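Local coordinates for manganese-dependent inorganic pyrophosphatase (Methanocaldococcus jannaschii, PDB 2EB0), which hydrolyses inorganic pyrophosphate to two phosphates, as a family II pyrophosphatase that uses two manganese ions per subunit, at residues K211-V223 against E244-M257. Residues are numbered along the deposited sequence; the frame is centred on the assembly and turned at random.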
ATOM      1  N   LYS B 211       2.784   2.531  20.214  1.00 32.04           N
ATOM      2  CA  LYS B 211       1.799   2.270  21.264  1.00 32.06           C
ATOM      3  C   LYS B 211       0.741   1.235  20.888  1.00 32.20           C
ATOM      4  O   LYS B 211       0.207   1.232  19.775  1.00 32.45           O
ATOM      5  CB  LYS B 211       1.105   3.568  21.673  1.00 37.12           C
ATOM      6  CG  LYS B 211       2.048   4.657  22.157  1.00 41.47           C
ATOM      7  CD  LYS B 211       2.800   4.244  23.409  1.00 42.55           C
ATOM      8  CE  LYS B 211       3.623   5.396  23.949  1.00 44.31           C
ATOM      9  NZ  LYS B 211       2.749   6.539  24.344  1.00 47.16           N
ATOM     10  N   LYS B 212       0.439   0.360  21.839  1.00 30.45           N
ATOM     11  CA  LYS B 212      -0.554  -0.677  21.636  1.00 30.09           C
ATOM     12  C   LYS B 212      -1.937  -0.101  21.911  1.00 27.80           C
ATOM     13  O   LYS B 212      -2.261   0.245  23.048  1.00 26.28           O
ATOM     14  CB  LYS B 212      -0.273  -1.854  22.577  1.00 40.03           C
ATOM     15  CG  LYS B 212      -1.240  -3.024  22.457  1.00 44.46           C
ATOM     16  CD  LYS B 212      -0.842  -4.143  23.422  1.00 45.96           C
ATOM     17  CE  LYS B 212      -1.822  -5.304  23.397  1.00 48.19           C
ATOM     18  NZ  LYS B 212      -1.860  -5.988  22.081  1.00 50.61           N
ATOM     19  N   VAL B 213      -2.745   0.027  20.862  1.00 27.60           N
ATOM     20  CA  VAL B 213      -4.097   0.547  21.021  1.00 23.54           C
ATOM     21  C   VAL B 213      -5.105  -0.459  20.504  1.00 24.17           C
ATOM     22  O   VAL B 213      -4.860  -1.165  19.521  1.00 25.97           O
ATOM     23  CB  VAL B 213      -4.299   1.891  20.282  1.00 22.57           C
ATOM     24  CG1 VAL B 213      -5.724   2.406  20.507  1.00 21.40           C
ATOM     25  CG2 VAL B 213      -3.297   2.918  20.793  1.00 20.02           C
ATOM     26  N   GLY B 214      -6.235  -0.537  21.195  1.00 20.01           N
ATOM     27  CA  GLY B 214      -7.283  -1.448  20.798  1.00 18.76           C
ATOM     28  C   GLY B 214      -8.562  -0.668  20.578  1.00 19.36           C
ATOM     29  O   GLY B 214      -8.866   0.271  21.320  1.00 18.24           O
ATOM     30  N   ILE B 215      -9.307  -1.041  19.544  1.00 19.71           N
ATOM     31  CA  ILE B 215     -10.563  -0.366  19.247  1.00 18.73           C
ATOM     32  C   ILE B 215     -11.607  -1.420  18.936  1.00 17.39           C
ATOM     33  O   ILE B 215     -11.564  -2.061  17.888  1.00 16.63           O
ATOM     34  CB  ILE B 215     -10.425   0.593  18.045  1.00 22.72           C
ATOM     35  CG1 ILE B 215      -9.240   1.530  18.263  1.00 24.49           C
ATOM     36  CG2 ILE B 215     -11.700   1.417  17.889  1.00 21.09           C
ATOM     37  CD1 ILE B 215      -8.954   2.454  17.084  1.00 23.68           C
ATOM     38  N   GLY B 216     -12.529  -1.609  19.872  1.00 21.82           N
ATOM     39  CA  GLY B 216     -13.585  -2.589  19.696  1.00 22.33           C
ATOM     40  C   GLY B 216     -14.850  -1.873  19.283  1.00 21.39           C
ATOM     41  O   GLY B 216     -14.918  -0.647  19.364  1.00 22.03           O
ATOM     42  N   GLN B 217     -15.858  -2.628  18.865  1.00 18.12           N
ATOM     43  CA  GLN B 217     -17.093  -2.016  18.424  1.00 16.33           C
ATOM     44  C   GLN B 217     -18.271  -2.972  18.364  1.00 14.81           C
ATOM     45  O   GLN B 217     -18.112  -4.164  18.126  1.00 16.43           O
ATOM     46  CB  GLN B 217     -16.880  -1.394  17.038  1.00 19.62           C
ATOM     47  CG  GLN B 217     -18.143  -0.861  16.380  1.00 17.23           C
ATOM     48  CD  GLN B 217     -17.859  -0.127  15.084  1.00 20.87           C
ATOM     49  OE1 GLN B 217     -17.053  -0.578  14.267  1.00 21.96           O
ATOM     50  NE2 GLN B 217     -18.529   1.002  14.882  1.00 19.70           N
ATOM     51  N   VAL B 218     -19.458  -2.434  18.592  0.50  3.28           N
ATOM     52  CA  VAL B 218     -20.669  -3.224  18.503  0.50  2.77           C
ATOM     53  C   VAL B 218     -21.673  -2.303  17.815  0.50  4.55           C
ATOM     54  O   VAL B 218     -21.715  -1.112  18.093  0.50  4.18           O
ATOM     55  CB  VAL B 218     -21.176  -3.670  19.895  0.50  4.03           C
ATOM     56  CG1 VAL B 218     -21.505  -2.469  20.750  0.50  1.85           C
ATOM     57  CG2 VAL B 218     -22.394  -4.570  19.731  0.50  1.85           C
ATOM     58  N   GLU B 219     -22.455  -2.855  16.897  1.00 18.69           N
ATOM     59  CA  GLU B 219     -23.439  -2.074  16.146  1.00 21.55           C
ATOM     60  C   GLU B 219     -24.842  -2.626  16.410  1.00 22.31           C
ATOM     61  O   GLU B 219     -25.124  -3.781  16.106  1.00 22.59           O
ATOM     62  CB  GLU B 219     -23.112  -2.143  14.644  1.00 27.45           C
ATOM     63  CG  GLU B 219     -21.689  -1.703  14.312  1.00 34.52           C
ATOM     64  CD  GLU B 219     -21.232  -2.098  12.908  1.00 39.46           C
ATOM     65  OE1 GLU B 219     -21.246  -3.308  12.577  1.00 40.84           O
ATOM     66  OE2 GLU B 219     -20.847  -1.195  12.134  1.00 43.32           O
ATOM     67  N   VAL B 220     -25.720  -1.798  16.970  1.00 20.25           N
ATOM     68  CA  VAL B 220     -27.066  -2.258  17.281  1.00 20.90           C
ATOM     69  C   VAL B 220     -28.144  -1.269  16.873  1.00 22.56           C
ATOM     70  O   VAL B 220     -27.881  -0.087  16.661  1.00 22.50           O
ATOM     71  CB  VAL B 220     -27.221  -2.549  18.797  1.00 19.19           C
ATOM     72  CG1 VAL B 220     -26.183  -3.571  19.245  1.00 19.88           C
ATOM     73  CG2 VAL B 220     -27.061  -1.256  19.594  1.00 19.37           C
ATOM     74  N   ILE B 221     -29.366  -1.771  16.768  1.00 23.99           N
ATOM     75  CA  ILE B 221     -30.494  -0.938  16.399  1.00 26.62           C
ATOM     76  C   ILE B 221     -31.083  -0.281  17.650  1.00 27.41           C
ATOM     77  O   ILE B 221     -31.565   0.849  17.601  1.00 29.21           O
ATOM     78  CB  ILE B 221     -31.560  -1.774  15.670  1.00 24.25           C
ATOM     79  CG1 ILE B 221     -30.938  -2.386  14.407  1.00 26.07           C
ATOM     80  CG2 ILE B 221     -32.744  -0.889  15.295  1.00 25.21           C
ATOM     81  CD1 ILE B 221     -31.843  -3.357  13.661  1.00 24.87           C
ATOM     82  N   ASP B 222     -31.037  -1.001  18.764  1.00 30.38           N
ATOM     83  CA  ASP B 222     -31.520  -0.506  20.048  1.00 30.48           C
ATOM     84  C   ASP B 222     -30.368  -0.701  21.033  1.00 29.29           C
ATOM     85  O   ASP B 222     -30.056  -1.829  21.418  1.00 27.07           O
ATOM     86  CB  ASP B 222     -32.753  -1.295  20.500  1.00 44.49           C
ATOM     87  CG  ASP B 222     -33.292  -0.822  21.845  1.00 48.75           C
ATOM     88  OD1 ASP B 222     -34.405  -1.243  22.224  1.00 49.04           O
ATOM     89  OD2 ASP B 222     -32.599  -0.035  22.527  1.00 50.32           O
ATOM     90  N   VAL B 223     -29.731   0.398  21.431  1.00 22.17           N
ATOM     91  CA  VAL B 223     -28.580   0.325  22.336  1.00 24.31           C
ATOM     92  C   VAL B 223     -28.901   0.029  23.793  1.00 23.81           C
ATOM     93  O   VAL B 223     -28.010  -0.343  24.551  1.00 24.61           O
ATOM     94  CB  VAL B 223     -27.741   1.635  22.298  1.00 35.86           C
ATOM     95  CG1 VAL B 223     -27.304   1.930  20.883  1.00 36.81           C
ATOM     96  CG2 VAL B 223     -28.550   2.805  22.852  1.00 36.29           C
ATOM     97  N   GLU B 244      -2.954  -7.053  29.026  1.00 37.40           N
ATOM     98  CA  GLU B 244      -2.411  -7.253  27.691  1.00 36.22           C
ATOM     99  C   GLU B 244      -1.543  -6.067  27.271  1.00 35.42           C
ATOM    100  O   GLU B 244      -1.096  -5.973  26.129  1.00 34.47           O
ATOM    101  CB  GLU B 244      -3.555  -7.511  26.714  1.00 41.54           C
ATOM    102  CG  GLU B 244      -4.360  -8.746  27.114  1.00 44.07           C
ATOM    103  CD  GLU B 244      -5.611  -8.957  26.286  1.00 46.08           C
ATOM    104  OE1 GLU B 244      -6.460  -9.770  26.707  1.00 48.84           O
ATOM    105  OE2 GLU B 244      -5.749  -8.325  25.218  1.00 47.34           O
ATOM    106  N   GLY B 245      -1.300  -5.175  28.226  1.00 39.76           N
ATOM    107  CA  GLY B 245      -0.455  -4.017  27.992  1.00 39.43           C
ATOM    108  C   GLY B 245      -0.887  -3.010  26.945  1.00 38.79           C
ATOM    109  O   GLY B 245      -0.069  -2.542  26.153  1.00 39.74           O
ATOM    110  N   TYR B 246      -2.167  -2.670  26.929  1.00 35.39           N
ATOM    111  CA  TYR B 246      -2.661  -1.683  25.977  1.00 34.12           C
ATOM    112  C   TYR B 246      -2.388  -0.285  26.515  1.00 32.44           C
ATOM    113  O   TYR B 246      -2.599  -0.018  27.696  1.00 32.31           O
ATOM    114  CB  TYR B 246      -4.170  -1.820  25.773  1.00 34.02           C
ATOM    115  CG  TYR B 246      -4.600  -2.985  24.929  1.00 34.28           C
ATOM    116  CD1 TYR B 246      -4.664  -4.274  25.458  1.00 34.12           C
ATOM    117  CD2 TYR B 246      -4.968  -2.797  23.595  1.00 34.68           C
ATOM    118  CE1 TYR B 246      -5.089  -5.346  24.681  1.00 33.07           C
ATOM    119  CE2 TYR B 246      -5.392  -3.862  22.812  1.00 34.16           C
ATOM    120  CZ  TYR B 246      -5.452  -5.131  23.360  1.00 32.70           C
ATOM    121  OH  TYR B 246      -5.889  -6.178  22.590  1.00 33.05           O
ATOM    122  N   ASP B 247      -1.920   0.611  25.655  1.00 28.34           N
ATOM    123  CA  ASP B 247      -1.681   1.973  26.097  1.00 25.26           C
ATOM    124  C   ASP B 247      -3.044   2.655  26.145  1.00 23.94           C
ATOM    125  O   ASP B 247      -3.270   3.562  26.954  1.00 22.77           O
ATOM    126  CB  ASP B 247      -0.757   2.702  25.125  1.00 32.20           C
ATOM    127  CG  ASP B 247      -0.474   4.126  25.553  1.00 34.44           C
ATOM    128  OD1 ASP B 247      -1.150   5.051  25.047  1.00 35.88           O
ATOM    129  OD2 ASP B 247       0.419   4.317  26.412  1.00 34.87           O
ATOM    130  N   LEU B 248      -3.952   2.187  25.284  1.00 22.12           N
ATOM    131  CA  LEU B 248      -5.310   2.730  25.201  1.00 20.53           C
ATOM    132  C   LEU B 248      -6.318   1.797  24.539  1.00 19.28           C
ATOM    133  O   LEU B 248      -5.989   1.052  23.602  1.00 18.13           O
ATOM    134  CB  LEU B 248      -5.313   4.049  24.418  1.00 27.99           C
ATOM    135  CG  LEU B 248      -6.680   4.575  23.952  1.00 28.37           C
ATOM    136  CD1 LEU B 248      -7.500   5.095  25.133  1.00 25.58           C
ATOM    137  CD2 LEU B 248      -6.463   5.680  22.921  1.00 29.36           C
ATOM    138  N   ILE B 249      -7.553   1.857  25.027  1.00 18.57           N
ATOM    139  CA  ILE B 249      -8.644   1.057  24.482  1.00 19.47           C
ATOM    140  C   ILE B 249      -9.901   1.918  24.352  1.00 19.49           C
ATOM    141  O   ILE B 249     -10.269   2.658  25.271  1.00 17.56           O
ATOM    142  CB  ILE B 249      -8.977  -0.179  25.361  1.00 22.90           C
ATOM    143  CG1 ILE B 249      -7.878  -1.237  25.216  1.00 21.40           C
ATOM    144  CG2 ILE B 249     -10.324  -0.767  24.941  1.00 23.69           C
ATOM    145  CD1 ILE B 249      -8.156  -2.530  25.964  1.00 22.55           C
ATOM    146  N   VAL B 250     -10.529   1.825  23.186  1.00 22.45           N
ATOM    147  CA  VAL B 250     -11.748   2.557  22.869  1.00 21.88           C
ATOM    148  C   VAL B 250     -12.746   1.519  22.362  1.00 22.71           C
ATOM    149  O   VAL B 250     -12.413   0.709  21.494  1.00 23.60           O
ATOM    150  CB  VAL B 250     -11.501   3.594  21.748  1.00 29.02           C
ATOM    151  CG1 VAL B 250     -12.814   4.249  21.331  1.00 29.81           C
ATOM    152  CG2 VAL B 250     -10.499   4.634  22.215  1.00 28.65           C
ATOM    153  N   PHE B 251     -13.952   1.524  22.925  1.00 25.22           N
ATOM    154  CA  PHE B 251     -14.985   0.593  22.502  1.00 24.66           C
ATOM    155  C   PHE B 251     -16.162   1.406  22.010  1.00 24.94           C
ATOM    156  O   PHE B 251     -16.732   2.211  22.756  1.00 25.10           O
ATOM    157  CB  PHE B 251     -15.444  -0.291  23.646  1.00 21.79           C
ATOM    158  CG  PHE B 251     -16.241  -1.476  23.194  1.00 24.26           C
ATOM    159  CD1 PHE B 251     -15.602  -2.598  22.683  1.00 24.73           C
ATOM    160  CD2 PHE B 251     -17.633  -1.456  23.241  1.00 22.73           C
ATOM    161  CE1 PHE B 251     -16.335  -3.687  22.224  1.00 26.04           C
ATOM    162  CE2 PHE B 251     -18.374  -2.539  22.784  1.00 23.01           C
ATOM    163  CZ  PHE B 251     -17.722  -3.658  22.273  1.00 26.31           C
ATOM    164  N   LEU B 252     -16.526   1.184  20.755  1.00 25.28           N
ATOM    165  CA  LEU B 252     -17.615   1.918  20.136  1.00 25.35           C
ATOM    166  C   LEU B 252     -18.970   1.230  20.215  1.00 25.33           C
ATOM    167  O   LEU B 252     -19.175   0.160  19.628  1.00 25.96           O
ATOM    168  CB  LEU B 252     -17.285   2.184  18.664  1.00 16.24           C
ATOM    169  CG  LEU B 252     -15.946   2.869  18.404  1.00 16.74           C
ATOM    170  CD1 LEU B 252     -15.651   2.876  16.910  1.00 19.53           C
ATOM    171  CD2 LEU B 252     -15.959   4.274  18.979  1.00 17.44           C
ATOM    172  N   ILE B 253     -19.892   1.836  20.958  1.00 15.70           N
ATOM    173  CA  ILE B 253     -21.247   1.309  21.035  1.00 14.98           C
ATOM    174  C   ILE B 253     -21.929   2.107  19.931  1.00 14.83           C
ATOM    175  O   ILE B 253     -22.324   3.246  20.139  1.00 16.14           O
ATOM    176  CB  ILE B 253     -21.914   1.620  22.375  1.00 17.35           C
ATOM    177  CG1 ILE B 253     -21.151   0.922  23.500  1.00 20.65           C
ATOM    178  CG2 ILE B 253     -23.367   1.161  22.347  1.00 19.74           C
ATOM    179  CD1 ILE B 253     -21.691   1.225  24.904  1.00 19.75           C
ATOM    180  N   THR B 254     -22.021   1.514  18.749  1.00 14.73           N
ATOM    181  CA  THR B 254     -22.596   2.186  17.589  1.00 16.24           C
ATOM    182  C   THR B 254     -24.118   2.057  17.439  1.00 16.99           C
ATOM    183  O   THR B 254     -24.679   0.963  17.316  1.00 15.32           O
ATOM    184  CB  THR B 254     -21.880   1.698  16.307  1.00 19.76           C
ATOM    185  OG1 THR B 254     -20.489   2.033  16.400  1.00 22.96           O
ATOM    186  CG2 THR B 254     -22.467   2.338  15.062  1.00 20.20           C
ATOM    187  N   ASP B 255     -24.779   3.205  17.472  1.00 21.37           N
ATOM    188  CA  ASP B 255     -26.223   3.268  17.338  1.00 22.08           C
ATOM    189  C   ASP B 255     -26.530   3.376  15.848  1.00 21.39           C
ATOM    190  O   ASP B 255     -26.412   4.441  15.255  1.00 22.14           O
ATOM    191  CB  ASP B 255     -26.740   4.491  18.084  1.00 28.50           C
ATOM    192  CG  ASP B 255     -28.245   4.584  18.076  1.00 31.28           C
ATOM    193  OD1 ASP B 255     -28.817   4.694  19.183  1.00 32.40           O
ATOM    194  OD2 ASP B 255     -28.849   4.550  16.976  1.00 28.48           O
ATOM    195  N   ILE B 256     -26.921   2.264  15.246  1.00 20.81           N
ATOM    196  CA  ILE B 256     -27.203   2.248  13.820  1.00 22.50           C
ATOM    197  C   ILE B 256     -28.229   3.284  13.374  1.00 23.46           C
ATOM    198  O   ILE B 256     -28.050   3.909  12.341  1.00 23.71           O
ATOM    199  CB  ILE B 256     -27.636   0.834  13.367  1.00 29.15           C
ATOM    200  CG1 ILE B 256     -26.451  -0.128  13.516  1.00 28.25           C
ATOM    201  CG2 ILE B 256     -28.115   0.862  11.915  1.00 31.10           C
ATOM    202  CD1 ILE B 256     -26.810  -1.583  13.351  1.00 27.28           C
ATOM    203  N   MET B 257     -29.287   3.491  14.147  1.00 25.45           N
ATOM    204  CA  MET B 257     -30.292   4.471  13.748  1.00 27.59           C
ATOM    205  C   MET B 257     -29.832   5.923  13.926  1.00 27.61           C
ATOM    206  O   MET B 257     -30.043   6.744  13.040  1.00 28.80           O
ATOM    207  CB  MET B 257     -31.606   4.227  14.498  1.00 36.80           C
ATOM    208  CG  MET B 257     -32.187   2.824  14.271  1.00 40.74           C
ATOM    209  SD  MET B 257     -32.111   2.250  12.535  1.00 45.53           S
ATOM    210  CE  MET B 257     -33.513   3.127  11.839  1.00 44.32           C
TER
HETATM  211  O   HOH W   1       1.211   6.537  27.114  1.00 69.44           O
HETATM  212  O   HOH W   2      -3.790  -8.065  23.146  1.00 37.89           O
HETATM  213  O   HOH W   3     -30.666   3.196  20.184  1.00 58.16           O
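With CG anti to the backbone N (chi1 -179°) and the chain straight until its last bend, the side chain of Lys212 runs out across the ring of Tyr246, which is set beside strand 211-220. The two residues stand at the start of a parallel beta-alpha-beta pair in the mixed sheet of the DHHA2 domain, joined by a right-handed crossover through helices 224-227 and 230-243. Lys212 CE sits 3.5 Å from the centroid of the Tyr246 ring in a CH-pi contact, and NZ follows over the same face as a cation-pi partner. Ile249 CD1 packs on the opposite face, toward the rim, while Tyr246 OH hydrogen-bonds to Asn205 on the neighbouring edge strand. Replacing Tyr246 by an alanine would probably leave the Lys212 chain without its aromatic platform and open a gap beside Gly214.

The backbone ladder runs from Asp247 N to Lys212 O as far as Ile256 N to Val220 O, and the strands diverge by just 12°. Tyr246 turns an edge to Gly214, its CD2 coming to 3.5 Å from Gly214 N, and the Phe251 ring lies close to Gly216, with Phe251 CD1 3.6 Å from Gly216 CA. A CB on either glycine would clash. Val218 CG1 then meets Phe251 CE2 at 3.7 Å, on the side facing helix 230-243.

On the other face, Leu252 packs against Val297 of helix 293-306, and the side chain of Gln217 lies about 9 Å from a bound manganese ion. Gln217 NE2 hydrogen-bonds to Met291 O as well as to Thr254 OG1. The extended Gln217 chain delivers NE2 to Thr254 OG1 at 2.7 Å, a nearly straight bond (165°) with the hydroxyl oxygen close to the amide plane.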